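Local coordinates for envelope glycoprotein (PDB 5XEA) that probably attaches the virus to its host-cell receptor and then drives fusion of the viral and host membranes, at residues D93-C98 / S103-G108; T319-I324 / E329-R334. One frame throughout, in Å; residues are numbered along the deposited sequence. Where two conformers were deposited one is given.

Overall arrangement
From the N terminus the chain first runs through the long β-strands, and contact 1 comes early: after strand 95-99 a short loop brings the chain round, and the 3-10 segment at 103-106 packs beside the strand. C106 of this loop is disulfide-bonded to C136 of strand 133-156, so the loop is joined to the branched antiparallel sheet. Much later, the long helix 282-327 ends at contact 2, where the chain turns and the short helix 331-335 packs against the last turns of the long one. The two loops follow one another in series, neither nesting nor crossing. The centres of contact 1 and contact 2 are about 109 Å apart, on opposite sides of the chain's centre, in a strongly elongated molecule.

Contact 1 (D93-C98 / S103-G108)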
# COMPACT_ATOMS: atom_id res chain seq x y z
N ASP B 93 46.50 -2.19 -10.30
CA ASP B 93 47.53 -1.60 -9.46
C ASP B 93 47.18 -0.16 -9.11
O ASP B 93 46.58 0.56 -9.91
CB ASP B 93 48.89 -1.65 -10.16
CG ASP B 93 49.43 -3.06 -10.31
OD1 ASP B 93 49.28 -3.87 -9.36
OD2 ASP B 93 49.99 -3.38 -11.39
N ILE B 94 47.56 0.26 -7.91
CA ILE B 94 47.33 1.62 -7.46
C ILE B 94 48.66 2.36 -7.46
O ILE B 94 49.73 1.77 -7.27
CB ILE B 94 46.64 1.69 -6.08
CG1 ILE B 94 47.66 1.85 -4.95
CG2 ILE B 94 45.68 0.48 -5.84
CD1 ILE B 94 47.34 3.01 -4.03
N CYS B 95 48.59 3.66 -7.68
CA CYS B 95 49.77 4.52 -7.77
C CYS B 95 49.51 5.73 -6.91
O CYS B 95 48.55 6.47 -7.15
CB CYS B 95 50.05 4.97 -9.21
SG CYS B 95 50.79 3.74 -10.27
N HIS B 96 50.35 5.92 -5.90
CA HIS B 96 50.30 7.10 -5.06
C HIS B 96 51.47 8.02 -5.43
O HIS B 96 52.63 7.70 -5.13
CB HIS B 96 50.36 6.72 -3.59
CG HIS B 96 50.07 7.85 -2.67
ND1 HIS B 96 51.06 8.68 -2.18
CD2 HIS B 96 48.91 8.30 -2.14
CE1 HIS B 96 50.52 9.59 -1.39
NE2 HIS B 96 49.21 9.38 -1.35
N ASP B 97 51.16 9.16 -6.05
CA ASP B 97 52.14 10.21 -6.31
C ASP B 97 53.38 9.64 -7.00
O ASP B 97 54.52 9.90 -6.61
CB ASP B 97 52.51 10.95 -5.02
CG ASP B 97 51.44 11.96 -4.56
OD1 ASP B 97 50.33 11.96 -5.14
OD2 ASP B 97 51.69 12.76 -3.63
N CYS B 98 53.15 8.82 -8.02
CA CYS B 98 54.23 8.23 -8.81
C CYS B 98 54.69 9.25 -9.84
O CYS B 98 53.98 9.53 -10.81
CB CYS B 98 53.76 6.95 -9.49
SG CYS B 98 53.26 5.62 -8.36
N SER B 103 55.59 7.60 -13.50
CA SER B 103 54.31 8.06 -14.05
C SER B 103 53.91 7.29 -15.29
O SER B 103 52.78 7.44 -15.77
CB SER B 103 54.37 9.56 -14.36
OG SER B 103 55.31 9.83 -15.40
N TYR B 104 54.81 6.45 -15.82
CA TYR B 104 54.53 5.57 -16.95
C TYR B 104 53.30 4.70 -16.72
O TYR B 104 52.61 4.33 -17.67
CB TYR B 104 55.78 4.71 -17.20
CG TYR B 104 55.82 3.85 -18.45
CD1 TYR B 104 55.91 4.42 -19.71
CD2 TYR B 104 55.84 2.46 -18.36
CE1 TYR B 104 55.99 3.63 -20.86
CE2 TYR B 104 55.92 1.66 -19.50
CZ TYR B 104 55.99 2.25 -20.74
OH TYR B 104 56.07 1.47 -21.88
N ALA B 105 53.01 4.37 -15.46
CA ALA B 105 51.89 3.47 -15.16
C ALA B 105 50.54 4.06 -15.56
O ALA B 105 49.60 3.30 -15.77
CB ALA B 105 51.87 3.12 -13.68
N CYS B 106 50.43 5.39 -15.64
CA CYS B 106 49.21 6.06 -16.06
C CYS B 106 48.97 5.99 -17.56
O CYS B 106 47.95 6.52 -18.02
CB CYS B 106 49.25 7.53 -15.66
SG CYS B 106 48.63 7.88 -14.03
N LEU B 107 49.88 5.43 -18.33
CA LEU B 107 49.75 5.39 -19.78
C LEU B 107 49.43 3.97 -20.22
O LEU B 107 49.65 3.01 -19.48
CB LEU B 107 51.03 5.91 -20.44
CG LEU B 107 51.51 7.29 -19.94
CD1 LEU B 107 52.76 7.80 -20.68
CD2 LEU B 107 50.39 8.32 -20.01
N GLY B 108 48.88 3.83 -21.42
CA GLY B 108 48.58 2.51 -21.94
C GLY B 108 47.54 1.74 -21.15
O GLY B 108 47.03 2.22 -20.14
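C95 and A105 make the tight part of this contact: SG of C95 rests on CB of A105 at 3.6 Å. The sulfur is turned to the side of its own backbone N, opposite the carbonyl carbon (chi1 -77°), and in that position it meets the methyl of the returning chain. SG of C98 lies 3.6 Å from SG of C95, a van der Waals approach between sulfurs that are not joined as a disulfide. Nearer the turn, the carbonyl O of C98 sits 3.6 Å from both CA and CB of S103. The hydroxyl of S103 is used locally, hydrogen-bonded to the O of G100 within the same turn. Within 103-108 the backbone bonds C106 N to S103 O (3.1 Å) and L107 N to Y104 O (3.0 Å) wind the 3-10 turn. The loose side belongs to Y104, whose side chain heads away from the strand and stands exposed; L107 is largely exposed too but touches Y53. On the buried side, C106 is disulfide-bonded to C136, while C95 and C98 make backbone hydrogen bonds to I138 and C136 of the same strand. A 3-10 turn folded back beside an antiparallel strand and covalently tied to its sheet neighbour, strand 133-156, results: a loop held to the antiparallel sheet by a disulfide, at one far end of this gp64-type, class III fusion glycoprotein.

Contact 2 (T319-I324 / E329-R334); sequences TVISSI and ERLIGR
L331 of the short helix 331-335 packs against I324 and I321 of the long helix 282-327, at the tight turn joining the C-terminal end of that helix to the short helix in the trimer of this gp64-type, class III fusogen. The contact is wholly apolar. Along L331, CB points toward the long helix but is still short of it, 5.8 Å from CG2 of I321. CG continues the approach, anti to the backbone N (chi1 174°), and there the side chain forks. Branch CD2 does the touching: it reaches CB of I324 at 4.0 Å and CG2 of I324 at 4.1 Å, with CG2 of I321 on the neighbouring helical turn at 4.3 Å. CD1, the other branch, has no close partner on 319-324. The leucine and I324 meet at a slant rather than running alongside one another.

Other subunits complete the surroundings. L331 packs on T319 and I321 on V320 of the second subunit, while S323 OG is hydrogen-bonded to D328 of the third subunit, so the turn is part of the trimer interface. On its own chain, I332 also leans on S342 and F344 of strand 341-344. The CB of I332 is set to one side of the long helix, but its side chain ends nearer: CG1 of I332 lies 4.5 Å from CG2 of I321.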
# COMPACT_ATOMS: atom_id res chain seq x y z
N THR B 319 -47.54 -18.74 14.76
CA THR B 319 -48.99 -18.64 14.56
C THR B 319 -49.53 -19.84 13.80
O THR B 319 -50.64 -20.32 14.09
CB THR B 319 -49.32 -17.35 13.81
OG1 THR B 319 -48.77 -16.23 14.51
CG2 THR B 319 -50.84 -17.18 13.71
N VAL B 320 -48.78 -20.32 12.81
CA VAL B 320 -49.17 -21.51 12.06
C VAL B 320 -49.18 -22.73 12.96
O VAL B 320 -50.13 -23.53 12.95
CB VAL B 320 -48.22 -21.71 10.87
CG1 VAL B 320 -48.39 -23.12 10.29
CG2 VAL B 320 -48.50 -20.64 9.81
N ILE B 321 -48.11 -22.91 13.74
CA ILE B 321 -48.03 -24.08 14.62
C ILE B 321 -49.17 -24.05 15.63
O ILE B 321 -49.79 -25.09 15.91
CB ILE B 321 -46.66 -24.12 15.32
CG1 ILE B 321 -45.60 -24.60 14.32
CG2 ILE B 321 -46.69 -25.03 16.54
CD1 ILE B 321 -44.16 -24.22 14.72
N SER B 322 -49.47 -22.87 16.16
CA SER B 322 -50.55 -22.71 17.12
C SER B 322 -51.88 -23.22 16.56
O SER B 322 -52.71 -23.79 17.28
CB SER B 322 -50.64 -21.24 17.51
OG SER B 322 -51.43 -21.02 18.65
N SER B 323 -52.11 -23.00 15.27
CA SER B 323 -53.34 -23.43 14.63
C SER B 323 -53.34 -24.93 14.37
O SER B 323 -54.37 -25.59 14.57
CB SER B 323 -53.54 -22.61 13.35
OG SER B 323 -54.34 -23.32 12.44
N ILE B 324 -52.21 -25.51 13.96
CA ILE B 324 -52.18 -26.95 13.71
C ILE B 324 -52.19 -27.72 15.02
O ILE B 324 -52.79 -28.80 15.12
CB ILE B 324 -50.96 -27.35 12.87
CG1 ILE B 324 -50.83 -26.45 11.66
CG2 ILE B 324 -51.07 -28.83 12.43
CD1 ILE B 324 -49.46 -26.50 11.10
N GLU B 329 -52.47 -32.70 18.86
CA GLU B 329 -51.92 -32.48 20.19
C GLU B 329 -50.54 -33.10 20.40
O GLU B 329 -49.99 -32.96 21.49
CB GLU B 329 -52.89 -33.03 21.25
CG GLU B 329 -52.92 -34.55 21.37
CD GLU B 329 -53.63 -35.23 20.21
OE1 GLU B 329 -54.50 -34.59 19.56
OE2 GLU B 329 -53.31 -36.41 19.94
N ARG B 330 -49.98 -33.80 19.42
CA ARG B 330 -48.63 -34.34 19.59
C ARG B 330 -47.56 -33.50 18.91
O ARG B 330 -46.37 -33.74 19.14
CB ARG B 330 -48.57 -35.78 19.06
CG ARG B 330 -49.01 -36.83 20.08
CD ARG B 330 -49.21 -38.22 19.47
NE ARG B 330 -50.53 -38.36 18.87
CZ ARG B 330 -50.75 -38.68 17.59
NH1 ARG B 330 -49.74 -38.88 16.76
NH2 ARG B 330 -52.00 -38.77 17.14
N LEU B 331 -47.96 -32.51 18.10
CA LEU B 331 -47.03 -31.73 17.29
C LEU B 331 -46.00 -31.02 18.16
O LEU B 331 -44.79 -31.09 17.89
CB LEU B 331 -47.81 -30.72 16.44
CG LEU B 331 -46.94 -29.74 15.64
CD1 LEU B 331 -46.02 -30.48 14.72
CD2 LEU B 331 -47.80 -28.78 14.84
N ILE B 332 -46.45 -30.31 19.19
CA ILE B 332 -45.51 -29.52 19.98
C ILE B 332 -44.49 -30.43 20.65
O ILE B 332 -43.27 -30.16 20.62
CB ILE B 332 -46.26 -28.63 20.99
CG1 ILE B 332 -46.96 -27.49 20.24
CG2 ILE B 332 -45.32 -28.10 22.06
CD1 ILE B 332 -47.95 -26.73 21.08
N GLY B 333 -44.96 -31.54 21.22
CA GLY B 333 -44.04 -32.51 21.79
C GLY B 333 -42.99 -32.97 20.80
O GLY B 333 -41.82 -33.15 21.15
N ARG B 334 -43.38 -33.14 19.54
CA ARG B 334 -42.42 -33.53 18.50
C ARG B 334 -41.45 -32.40 18.16
O ARG B 334 -40.30 -32.66 17.80
CB ARG B 334 -43.16 -33.99 17.24
CG ARG B 334 -43.52 -35.46 17.23
CD ARG B 334 -43.53 -35.99 15.81
NE ARG B 334 -44.49 -35.31 14.95
CZ ARG B 334 -44.35 -35.19 13.64
NH1 ARG B 334 -43.27 -35.69 13.04
NH2 ARG B 334 -45.27 -34.55 12.93